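Local coordinates for variant surface glycoprotein MITAT 1.1 (Trypanosoma brucei brucei, PDB 5LY9) that forms the dense protective coat on the parasite's surface, one of many antigenically distinct glycoproteins expressed in series to evade the host immune response, at residues R69-R74 and D272-L277; N110-L115 and K191-H196; T160-T165 and H247-A252; L29-E34 and A257-L262. All blocks are in the same frame, centred on the assembly; numbering follows the deposited sequence.

In the fold
The four contacts are strung along the elongated coiled core of an A-type VSG N-terminal domain. Contacts 1 and 2 share helix 62-114 on opposite sides of the chain's centre, their centres 61 Å apart. Contact 4, on helix 24-55, sits near the middle, its centre about 21 Å from that of contact 1; the centre of contact 3 is about 18 Å from contact 4's and about 27 Å from contact 2's. Contacts 2 and 3 lie inside the loops closed by 1 and 4; segments of 1 and 4 alternate, as do those of 2 and 3. Contacts 1, 2 and 4 bring later elements to early long helices and touch the second subunit; contact 3 joins a later loop to a short helix.

Contact 1 (R69-R74 and D272-L277); sequences RGYFAR and DTQPTL. With NAG (2-acetamido-2-deoxy-beta-D-glucopyranose), chain C; GOL (glycerol), chain G.
Tyr-71 and Arg-74, one helical turn apart on the long helix 62-114 of the A-type VSG fold, receive the first turn of helix 275-285. The methyl of Thr-276 does most of the touching: its CG2 lies 3.6 Å from Arg-74 CB and 3.9 Å from Tyr-71 CD1. With chi1 -60° this methyl is anti to the backbone N, while OG1 turns to Glu-267. The Tyr-71 side chain runs at about a right angle to those of Thr-276 and Leu-277. Leu-277 N stands near the ring plane at its edge, and Leu-277 CD1 packs 3.9 Å from Tyr-71 CB.

Arg-74 runs extended from CG to NE past Thr-276 and forms a salt bridge through NH2 with Asp-348 of the second subunit, at the dimer interface. Phe-72 CZ lies 3.7 Å from NAG C6 of the attached glycan, oblique to the ring. Tyr-71 OH is also hydrogen-bonded to Glu-267 N. A glycerol, probably from the crystallisation liquor, sits over one face of the tyrosine ring near its rim. It links the segments: Tyr-71 OH and glycerol O3 share a hydrogen bond of 2.7 Å, and glycerol O1 donates to Gln-274 OE1 at 2.6 Å.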
# COMPACT_ATOMS: atom_id res chain seq x y z
N ARG A 69 -27.42 7.00 -14.31
CA ARG A 69 -27.31 6.68 -12.86
C ARG A 69 -26.77 5.28 -12.72
O ARG A 69 -25.88 5.04 -11.93
CB ARG A 69 -28.68 6.83 -12.25
CG ARG A 69 -28.78 6.45 -10.77
CD ARG A 69 -29.53 5.16 -10.52
NE ARG A 69 -29.69 5.01 -9.08
CZ ARG A 69 -30.66 5.58 -8.36
NH1 ARG A 69 -31.68 6.24 -8.90
NH2 ARG A 69 -30.60 5.47 -7.06
N GLY A 70 -27.35 4.37 -13.50
CA GLY A 70 -26.90 2.96 -13.49
C GLY A 70 -25.48 2.81 -13.93
O GLY A 70 -24.72 2.00 -13.34
N TYR A 71 -25.08 3.59 -14.95
CA TYR A 71 -23.72 3.59 -15.42
C TYR A 71 -22.73 4.05 -14.38
O TYR A 71 -21.73 3.38 -14.09
CB TYR A 71 -23.63 4.39 -16.70
CG TYR A 71 -22.28 4.77 -17.10
CD1 TYR A 71 -21.52 3.97 -17.91
CD2 TYR A 71 -21.76 5.96 -16.67
CE1 TYR A 71 -20.25 4.31 -18.21
CE2 TYR A 71 -20.50 6.31 -16.93
CZ TYR A 71 -19.73 5.49 -17.75
OH TYR A 71 -18.43 5.93 -18.11
N PHE A 72 -23.01 5.18 -13.79
CA PHE A 72 -22.09 5.66 -12.76
C PHE A 72 -22.03 4.71 -11.58
O PHE A 72 -20.95 4.46 -11.03
CB PHE A 72 -22.51 7.07 -12.25
CG PHE A 72 -22.35 8.16 -13.29
CD1 PHE A 72 -21.15 8.35 -13.93
CD2 PHE A 72 -23.39 9.03 -13.57
CE1 PHE A 72 -20.96 9.36 -14.91
CE2 PHE A 72 -23.25 10.01 -14.56
CZ PHE A 72 -22.06 10.17 -15.22
N ALA A 73 -23.16 4.16 -11.17
CA ALA A 73 -23.14 3.12 -10.13
C ALA A 73 -22.26 1.93 -10.48
O ALA A 73 -21.40 1.56 -9.67
CB ALA A 73 -24.53 2.65 -9.83
N ARG A 74 -22.42 1.36 -11.64
CA ARG A 74 -21.53 0.25 -12.02
C ARG A 74 -20.09 0.67 -11.97
O ARG A 74 -19.23 -0.10 -11.53
CB ARG A 74 -21.84 -0.37 -13.41
CG ARG A 74 -23.04 -1.26 -13.40
CD ARG A 74 -22.97 -2.27 -14.54
NE ARG A 74 -24.12 -3.14 -14.54
CZ ARG A 74 -24.41 -3.99 -15.50
NH1 ARG A 74 -23.60 -4.16 -16.56
NH2 ARG A 74 -25.51 -4.70 -15.41
N ASP A 272 -22.14 3.31 -27.99
CA ASP A 272 -22.38 1.89 -28.10
C ASP A 272 -21.06 1.08 -27.95
O ASP A 272 -21.13 -0.13 -27.95
CB ASP A 272 -23.06 1.50 -29.41
CG ASP A 272 -22.26 1.87 -30.61
OD1 ASP A 272 -21.60 2.91 -30.61
OD2 ASP A 272 -22.35 1.14 -31.61
N THR A 273 -19.95 1.75 -27.82
CA THR A 273 -18.63 1.14 -27.56
C THR A 273 -18.18 1.29 -26.13
O THR A 273 -17.06 0.88 -25.80
CB THR A 273 -17.54 1.70 -28.48
OG1 THR A 273 -17.11 2.99 -28.06
CG2 THR A 273 -17.96 1.75 -29.86
N GLN A 274 -19.03 1.91 -25.30
CA GLN A 274 -18.78 2.04 -23.87
C GLN A 274 -19.43 0.81 -23.23
O GLN A 274 -20.67 0.69 -23.18
CB GLN A 274 -19.36 3.36 -23.38
CG GLN A 274 -18.72 4.60 -23.98
CD GLN A 274 -19.26 5.87 -23.41
OE1 GLN A 274 -19.88 5.87 -22.37
NE2 GLN A 274 -19.01 6.95 -24.08
N PRO A 275 -18.60 -0.17 -22.83
CA PRO A 275 -19.25 -1.49 -22.58
C PRO A 275 -20.21 -1.51 -21.41
O PRO A 275 -21.23 -2.24 -21.48
CB PRO A 275 -18.09 -2.49 -22.38
CG PRO A 275 -16.88 -1.66 -22.39
CD PRO A 275 -17.13 -0.29 -22.90
N THR A 276 -19.99 -0.64 -20.42
CA THR A 276 -20.85 -0.63 -19.24
C THR A 276 -22.16 0.03 -19.66
O THR A 276 -23.23 -0.41 -19.31
CB THR A 276 -20.21 0.14 -18.09
OG1 THR A 276 -18.96 -0.51 -17.77
CG2 THR A 276 -21.12 0.21 -16.89
N LEU A 277 -22.04 1.13 -20.41
CA LEU A 277 -23.24 1.81 -20.92
C LEU A 277 -24.09 0.87 -21.76
O LEU A 277 -25.30 0.76 -21.59
CB LEU A 277 -22.86 3.11 -21.69
CG LEU A 277 -23.99 4.11 -21.88
CD1 LEU A 277 -24.43 4.66 -20.54
CD2 LEU A 277 -23.56 5.20 -22.86
C1 NAG C . -17.02 10.86 -14.82
C2 NAG C . -16.14 11.71 -13.92
C3 NAG C . -16.94 12.52 -12.96
C4 NAG C . -17.94 13.35 -13.78
C5 NAG C . -18.79 12.42 -14.64
C6 NAG C . -19.79 13.13 -15.57
C7 NAG C . -13.91 10.85 -13.40
C8 NAG C . -13.05 9.94 -12.57
N2 NAG C . -15.23 10.85 -13.16
O3 NAG C . -16.08 13.41 -12.25
O4 NAG C . -18.79 14.01 -12.85
O5 NAG C . -17.94 11.71 -15.50
O6 NAG C . -19.12 14.17 -16.30
O7 NAG C . -13.44 11.55 -14.27
C1 GOL G . -21.62 7.91 -20.42
O1 GOL G . -21.20 8.05 -21.76
C2 GOL G . -20.92 8.94 -19.64
O2 GOL G . -21.38 10.27 -20.00
C3 GOL G . -19.43 8.69 -20.01
O3 GOL G . -18.75 8.54 -18.81

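Contact 2 (N110-L115 and K191-H196); sequences NLLESL and KLLSGH
Leu-192 pushes its CD2 methyl among three leucines at the end of helix 62-114. That single methyl lies 3.7 Å from Leu-111 CD2, 3.8 Å from Leu-115 CD1 and 4.1 Å from Leu-112 CD2, so one branch of one side chain meets all three. Each of the three crosses Leu-192 at about a right angle, and the approach is methyl to methyl. The backbones stay well apart, the nearest CA atoms, those of Leu-112 and Leu-192, being 8.3 Å from each other. In Leu-192 chi1 of -171° sets CG opposite the backbone N and carries the branch toward the helix. Leu-115 CD1 also reaches Leu-192 CB at 4.0 Å, while Leu-193 adds a looser contact, its CD2 lying 4.5 Å from Leu-112 CD2.

The contact joins the last turn of the long helix to a short 3-10 segment, 191-193, in the loop between strands 173-174 and 211-213. Just before this segment, Cys-190 is disulfide-bonded to Cys-123. Leu-115 is where the helix leaves helical geometry, and Ser-114 OG gives Asn-110 O a second bond, from the face of the carbonyl plane opposite to that used by Ser-114 N. At this dimer interface the second subunit closes on the same cluster: its own Leu-111 packs on Leu-111, and its Tyr-201 hydroxyl bonds to Leu-192 N. All five touching leucines are buried, and the contact between the segments is wholly apolar, which implies that it rests on dispersion and the exclusion of water.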
# COMPACT_ATOMS: atom_id res chain seq x y z
N ASN A 110 26.55 2.17 2.66
CA ASN A 110 26.97 2.61 3.98
C ASN A 110 28.21 1.82 4.43
O ASN A 110 29.15 2.42 5.03
CB ASN A 110 25.86 2.44 5.01
CG ASN A 110 26.28 2.85 6.42
OD1 ASN A 110 26.39 4.04 6.71
ND2 ASN A 110 26.58 1.89 7.26
N LEU A 111 28.22 0.49 4.18
CA LEU A 111 29.35 -0.30 4.66
C LEU A 111 30.62 0.15 3.90
O LEU A 111 31.64 0.39 4.52
CB LEU A 111 29.09 -1.80 4.43
CG LEU A 111 30.30 -2.68 4.71
CD1 LEU A 111 30.71 -2.58 6.19
CD2 LEU A 111 30.00 -4.09 4.35
N LEU A 112 30.54 0.31 2.58
CA LEU A 112 31.69 0.74 1.81
C LEU A 112 32.15 2.10 2.29
O LEU A 112 33.39 2.32 2.43
CB LEU A 112 31.44 0.78 0.32
CG LEU A 112 31.22 -0.54 -0.37
CD1 LEU A 112 30.93 -0.34 -1.87
CD2 LEU A 112 32.35 -1.46 -0.11
N GLU A 113 31.22 3.03 2.52
CA GLU A 113 31.61 4.32 3.07
C GLU A 113 32.36 4.22 4.38
O GLU A 113 33.30 5.01 4.68
CB GLU A 113 30.39 5.23 3.21
CG GLU A 113 30.74 6.68 3.38
CD GLU A 113 29.51 7.59 3.42
OE1 GLU A 113 28.38 7.13 3.01
OE2 GLU A 113 29.67 8.77 3.87
N SER A 114 31.95 3.27 5.18
CA SER A 114 32.46 3.12 6.55
C SER A 114 33.80 2.45 6.62
O SER A 114 34.47 2.55 7.64
CB SER A 114 31.48 2.33 7.40
OG SER A 114 30.21 2.99 7.45
N LEU A 115 34.23 1.80 5.56
CA LEU A 115 35.51 1.10 5.57
C LEU A 115 36.62 2.01 5.07
O LEU A 115 37.29 1.75 4.09
CB LEU A 115 35.43 -0.21 4.78
CG LEU A 115 34.45 -1.26 5.24
CD1 LEU A 115 34.39 -2.46 4.28
CD2 LEU A 115 34.80 -1.67 6.68
N LYS A 191 39.82 -3.94 0.51
CA LYS A 191 40.02 -5.37 0.51
C LYS A 191 38.68 -6.11 0.43
O LYS A 191 38.66 -7.26 -0.05
CB LYS A 191 40.79 -5.81 1.75
CG LYS A 191 42.24 -5.42 1.68
CD LYS A 191 43.08 -5.96 2.80
CE LYS A 191 42.65 -5.43 4.17
NZ LYS A 191 43.50 -6.15 5.21
N LEU A 192 37.59 -5.47 0.91
CA LEU A 192 36.28 -6.13 0.92
C LEU A 192 35.94 -6.57 -0.50
O LEU A 192 35.22 -7.54 -0.69
CB LEU A 192 35.19 -5.24 1.46
CG LEU A 192 33.84 -5.98 1.68
CD1 LEU A 192 33.96 -7.07 2.74
CD2 LEU A 192 32.73 -5.02 1.96
N LEU A 193 36.47 -5.84 -1.50
CA LEU A 193 36.12 -6.13 -2.87
C LEU A 193 36.92 -7.26 -3.48
O LEU A 193 36.79 -7.54 -4.70
CB LEU A 193 36.17 -4.87 -3.74
CG LEU A 193 35.15 -3.81 -3.31
CD1 LEU A 193 35.25 -2.60 -4.20
CD2 LEU A 193 33.72 -4.30 -3.30
N SER A 194 37.78 -7.92 -2.69
CA SER A 194 38.44 -9.15 -3.21
C SER A 194 38.36 -10.22 -2.17
O SER A 194 38.68 -9.99 -1.01
CB SER A 194 39.91 -8.94 -3.61
OG SER A 194 40.54 -10.22 -3.78
N GLY A 195 37.81 -11.36 -2.58
CA GLY A 195 37.75 -12.55 -1.71
C GLY A 195 38.97 -13.49 -1.89
O GLY A 195 38.92 -14.66 -1.48
N HIS A 196 40.07 -13.00 -2.46
CA HIS A 196 41.31 -13.77 -2.53
C HIS A 196 42.23 -13.39 -1.39
O HIS A 196 42.32 -12.23 -1.02
CB HIS A 196 41.94 -13.63 -3.90
CG HIS A 196 43.08 -14.56 -4.11
ND1 HIS A 196 44.37 -14.21 -3.78
CD2 HIS A 196 43.12 -15.82 -4.60
CE1 HIS A 196 45.17 -15.24 -4.03
NE2 HIS A 196 44.44 -16.22 -4.54

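Contact 3 (T160-T165 and H247-A252); sequences TELTQT and HEAWEA
Helix 244-254, which lies against the long helix 62-114, carries the indole that anchors the irregular loop 160-165. The edge of Trp-250 is turned to this loop and meets three consecutive residues. Leu-162 CD1 lies 3.8 Å from Trp-250 CD1 near the ring plane, and Thr-163 O approaches the same carbon at 3.4 Å. Next to it, Trp-250 NE1 donates to Gln-164 O at 2.8 Å. This bond is bent, with an N-H...O angle of 144°, and the donor stands above the carbonyl plane of Gln-164, 61° out of it. A chi1 of 168° places the indole opposite its own backbone N and swings its end over to the loop. Leu-162 meets the helix with its other branch too, CD2 lying 4.2 Å from Ala-249 CB.

The loop has supports of its own: Thr-163 OG1 accepts from Thr-165 N in an ST turn, and Glu-20 receives the backbone N-H groups of residues 160 to 162. Gln-164 O also takes a bond from Asn-254 ND2. A water lies within hydrogen-bonding distance of both Thr-163 O and Trp-250 O. Leu-162 packing and a bent N-H...O bond thus share one indole edge, so the loop is held by apolar and polar contacts alike.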
# COMPACT_ATOMS: atom_id res chain seq x y z
N THR A 160 13.87 8.24 -14.18
CA THR A 160 15.04 8.08 -15.00
C THR A 160 15.91 6.95 -14.60
O THR A 160 16.72 6.46 -15.44
CB THR A 160 15.90 9.39 -14.97
OG1 THR A 160 15.95 9.95 -13.65
CG2 THR A 160 15.22 10.42 -15.91
N GLU A 161 15.84 6.56 -13.31
CA GLU A 161 16.80 5.57 -12.84
C GLU A 161 16.26 4.14 -12.94
O GLU A 161 17.04 3.18 -13.11
CB GLU A 161 17.29 5.85 -11.43
CG GLU A 161 17.71 7.32 -11.21
CD GLU A 161 18.69 7.80 -12.28
OE1 GLU A 161 19.65 7.06 -12.64
OE2 GLU A 161 18.43 8.92 -12.81
N LEU A 162 14.93 4.00 -12.91
CA LEU A 162 14.29 2.69 -13.05
C LEU A 162 13.14 2.89 -14.00
O LEU A 162 12.13 3.51 -13.65
CB LEU A 162 13.81 2.16 -11.68
CG LEU A 162 12.93 0.90 -11.73
CD1 LEU A 162 13.61 -0.14 -12.63
CD2 LEU A 162 12.59 0.35 -10.33
N THR A 163 13.39 2.49 -15.23
CA THR A 163 12.46 2.79 -16.34
C THR A 163 11.71 1.55 -16.71
O THR A 163 11.91 0.50 -16.08
CB THR A 163 13.23 3.27 -17.56
OG1 THR A 163 13.98 2.17 -18.05
CG2 THR A 163 14.22 4.40 -17.22
N GLN A 164 10.86 1.63 -17.73
CA GLN A 164 10.19 0.44 -18.26
C GLN A 164 11.16 -0.64 -18.69
O GLN A 164 10.85 -1.80 -18.55
CB GLN A 164 9.28 0.75 -19.45
CG GLN A 164 8.05 1.51 -18.97
CD GLN A 164 6.93 1.57 -20.06
OE1 GLN A 164 6.91 0.78 -21.01
NE2 GLN A 164 6.04 2.51 -19.90
N THR A 165 12.33 -0.24 -19.17
CA THR A 165 13.29 -1.15 -19.72
C THR A 165 14.17 -1.78 -18.67
O THR A 165 14.51 -2.96 -18.76
CB THR A 165 14.12 -0.39 -20.79
OG1 THR A 165 13.19 0.03 -21.83
CG2 THR A 165 15.14 -1.34 -21.39
N HIS A 247 14.76 -7.52 -10.11
CA HIS A 247 13.66 -7.87 -11.00
C HIS A 247 12.33 -7.46 -10.36
O HIS A 247 11.48 -6.93 -11.06
CB HIS A 247 13.63 -9.38 -11.20
CG HIS A 247 12.55 -9.80 -12.14
ND1 HIS A 247 11.26 -9.95 -11.75
CD2 HIS A 247 12.56 -9.96 -13.48
CE1 HIS A 247 10.51 -10.26 -12.80
NE2 HIS A 247 11.29 -10.34 -13.85
N GLU A 248 12.16 -7.69 -9.04
CA GLU A 248 10.93 -7.41 -8.40
C GLU A 248 10.58 -5.92 -8.37
O GLU A 248 9.46 -5.53 -8.69
CB GLU A 248 10.91 -8.00 -6.98
CG GLU A 248 9.67 -7.62 -6.21
CD GLU A 248 8.35 -8.21 -6.72
OE1 GLU A 248 8.32 -9.05 -7.63
OE2 GLU A 248 7.31 -7.83 -6.18
N ALA A 249 11.54 -5.04 -8.04
CA ALA A 249 11.26 -3.59 -8.12
C ALA A 249 10.93 -3.15 -9.53
O ALA A 249 10.05 -2.34 -9.71
CB ALA A 249 12.38 -2.76 -7.58
N TRP A 250 11.63 -3.71 -10.51
CA TRP A 250 11.36 -3.35 -11.88
C TRP A 250 9.98 -3.73 -12.37
O TRP A 250 9.23 -2.90 -12.92
CB TRP A 250 12.47 -3.90 -12.78
CG TRP A 250 12.20 -3.84 -14.22
CD1 TRP A 250 12.25 -2.76 -15.02
CD2 TRP A 250 11.94 -4.97 -15.05
NE1 TRP A 250 11.99 -3.15 -16.35
CE2 TRP A 250 11.76 -4.49 -16.37
CE3 TRP A 250 11.75 -6.32 -14.79
CZ2 TRP A 250 11.45 -5.35 -17.46
CZ3 TRP A 250 11.48 -7.20 -15.87
CH2 TRP A 250 11.28 -6.68 -17.18
N GLU A 251 9.66 -4.99 -12.21
CA GLU A 251 8.34 -5.51 -12.61
C GLU A 251 7.23 -4.85 -11.81
O GLU A 251 6.21 -4.43 -12.39
CB GLU A 251 8.30 -7.01 -12.44
CG GLU A 251 6.98 -7.60 -12.87
CD GLU A 251 6.98 -9.11 -12.93
OE1 GLU A 251 7.49 -9.65 -13.97
OE2 GLU A 251 6.53 -9.72 -11.95
N ALA A 252 7.40 -4.69 -10.50
CA ALA A 252 6.34 -4.09 -9.72
C ALA A 252 6.12 -2.64 -10.17
O ALA A 252 4.99 -2.16 -10.21
CB ALA A 252 6.68 -4.12 -8.25
O HOH W 1 10.19 -0.27 -13.88

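Contact 4 (L29-E34 and A257-L262); sequences LNEGQE and AKAKDL. Unlike the reference sequence in segment 29-34: Glu-31 (reference Lys).
The side chains of Glu-31 and Lys-258 pass at a slant, the acid folding onto the backbone of loop 257-262 while the lysine runs past its carboxylate. Glu-31, which differs from the reference sequence, leaves helix 24-55 toward the loop. Its chi1 of -161° carries CG to 3.4 Å from Ala-257 O, and the bend at chi2 (71°) then turns the carboxylate onto the type I turn from Lys-258 to Asp-261. There Ala-259 N donates to OE2 of Glu-31 at 2.8 Å, almost straight (170°), meeting the anti side close to the carboxylate plane. One turn on, Glu-34 CB packs against Ala-259 CB at 3.6 Å.

Two waters complete the grip. One donates to Glu-31 OE1 and accepts from Lys-258 NZ, joining charges that stay 4.8 Å apart; NZ has its direct salt bridge with Glu-256. The other donates to Glu-31 OE2 and accepts from Lys-260 N. Asp-261 OD2 accepts from Lys-258 N at 3.1 Å, from above the carboxylate plane, bridging the two ends of the turn, and Ala-257 is tied to Thr-90 and Gln-91 of helix 62-114. With two N-H groups of the turn, one directly and one through water, directed at a single carboxylate oxygen, the surroundings would probably favour the ionised form of Glu-31.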
# COMPACT_ATOMS: atom_id res chain seq x y z
N LEU A 29 1.30 6.24 -2.48
CA LEU A 29 0.22 6.88 -1.73
C LEU A 29 -0.57 7.84 -2.56
O LEU A 29 -1.82 7.77 -2.60
CB LEU A 29 0.76 7.64 -0.51
CG LEU A 29 -0.21 8.45 0.31
CD1 LEU A 29 -1.35 7.60 0.81
CD2 LEU A 29 0.61 9.21 1.40
N ASN A 30 0.14 8.69 -3.30
CA ASN A 30 -0.51 9.65 -4.14
C ASN A 30 -1.41 8.93 -5.16
O ASN A 30 -2.57 9.32 -5.40
CB ASN A 30 0.48 10.50 -4.91
CG ASN A 30 -0.24 11.66 -5.60
OD1 ASN A 30 -0.74 12.56 -4.93
ND2 ASN A 30 -0.34 11.60 -6.93
N GLU A 31 -0.89 7.87 -5.77
CA GLU A 31 -1.67 7.19 -6.85
C GLU A 31 -2.92 6.50 -6.27
O GLU A 31 -4.01 6.59 -6.82
CB GLU A 31 -0.81 6.19 -7.55
CG GLU A 31 -1.35 5.81 -8.91
CD GLU A 31 -1.22 6.95 -9.92
OE1 GLU A 31 -0.10 7.58 -10.04
OE2 GLU A 31 -2.23 7.19 -10.67
N GLY A 32 -2.76 5.89 -5.12
CA GLY A 32 -3.91 5.33 -4.40
C GLY A 32 -4.97 6.34 -4.05
O GLY A 32 -6.17 6.08 -4.20
N GLN A 33 -4.53 7.50 -3.56
CA GLN A 33 -5.45 8.55 -3.27
C GLN A 33 -6.18 9.05 -4.47
O GLN A 33 -7.38 9.36 -4.38
CB GLN A 33 -4.77 9.74 -2.54
CG GLN A 33 -4.26 9.37 -1.13
CD GLN A 33 -3.41 10.44 -0.47
OE1 GLN A 33 -2.64 11.10 -1.15
NE2 GLN A 33 -3.60 10.67 0.80
N GLU A 34 -5.51 9.13 -5.60
CA GLU A 34 -6.14 9.56 -6.86
C GLU A 34 -7.10 8.48 -7.37
O GLU A 34 -8.16 8.83 -7.87
CB GLU A 34 -5.08 9.87 -7.91
CG GLU A 34 -4.43 11.24 -7.65
CD GLU A 34 -5.50 12.33 -7.63
OE1 GLU A 34 -6.30 12.46 -8.62
OE2 GLU A 34 -5.64 12.98 -6.55
N ALA A 257 -0.93 -0.02 -10.63
CA ALA A 257 -2.26 0.54 -11.00
C ALA A 257 -2.19 2.07 -10.95
O ALA A 257 -1.60 2.63 -10.04
CB ALA A 257 -3.34 0.07 -10.02
N LYS A 258 -2.86 2.70 -11.89
CA LYS A 258 -2.92 4.13 -12.02
C LYS A 258 -4.35 4.60 -12.01
O LYS A 258 -5.27 3.93 -12.53
CB LYS A 258 -2.32 4.57 -13.33
CG LYS A 258 -0.93 4.01 -13.75
CD LYS A 258 0.18 4.63 -13.00
CE LYS A 258 1.48 3.92 -13.34
NZ LYS A 258 2.63 4.60 -12.64
N ALA A 259 -4.54 5.78 -11.47
CA ALA A 259 -5.83 6.39 -11.42
C ALA A 259 -6.44 6.60 -12.79
O ALA A 259 -7.68 6.49 -12.97
CB ALA A 259 -5.73 7.72 -10.66
N LYS A 260 -5.61 6.85 -13.78
CA LYS A 260 -6.06 6.95 -15.15
C LYS A 260 -6.46 5.65 -15.84
O LYS A 260 -6.93 5.72 -16.96
CB LYS A 260 -4.98 7.65 -16.01
CG LYS A 260 -3.82 6.79 -16.33
CD LYS A 260 -2.64 7.53 -16.99
CE LYS A 260 -1.45 6.62 -16.88
NZ LYS A 260 -1.74 5.42 -17.70
N ASP A 261 -6.33 4.50 -15.17
CA ASP A 261 -6.64 3.23 -15.76
C ASP A 261 -8.16 3.14 -16.01
O ASP A 261 -8.94 3.77 -15.33
CB ASP A 261 -6.19 2.02 -14.90
CG ASP A 261 -4.66 1.84 -14.85
OD1 ASP A 261 -3.96 2.49 -15.63
OD2 ASP A 261 -4.22 1.00 -14.03
N LEU A 262 -8.49 2.26 -16.93
CA LEU A 262 -9.88 1.94 -17.29
C LEU A 262 -10.77 1.67 -16.10
O LEU A 262 -11.90 2.23 -16.00
CB LEU A 262 -9.89 0.68 -18.24
CG LEU A 262 -9.26 0.97 -19.61
CD1 LEU A 262 -9.17 -0.32 -20.44
CD2 LEU A 262 -10.00 2.10 -20.32
O HOH W 2 2.28 6.04 -10.21
O HOH W 3 -2.83 8.16 -13.13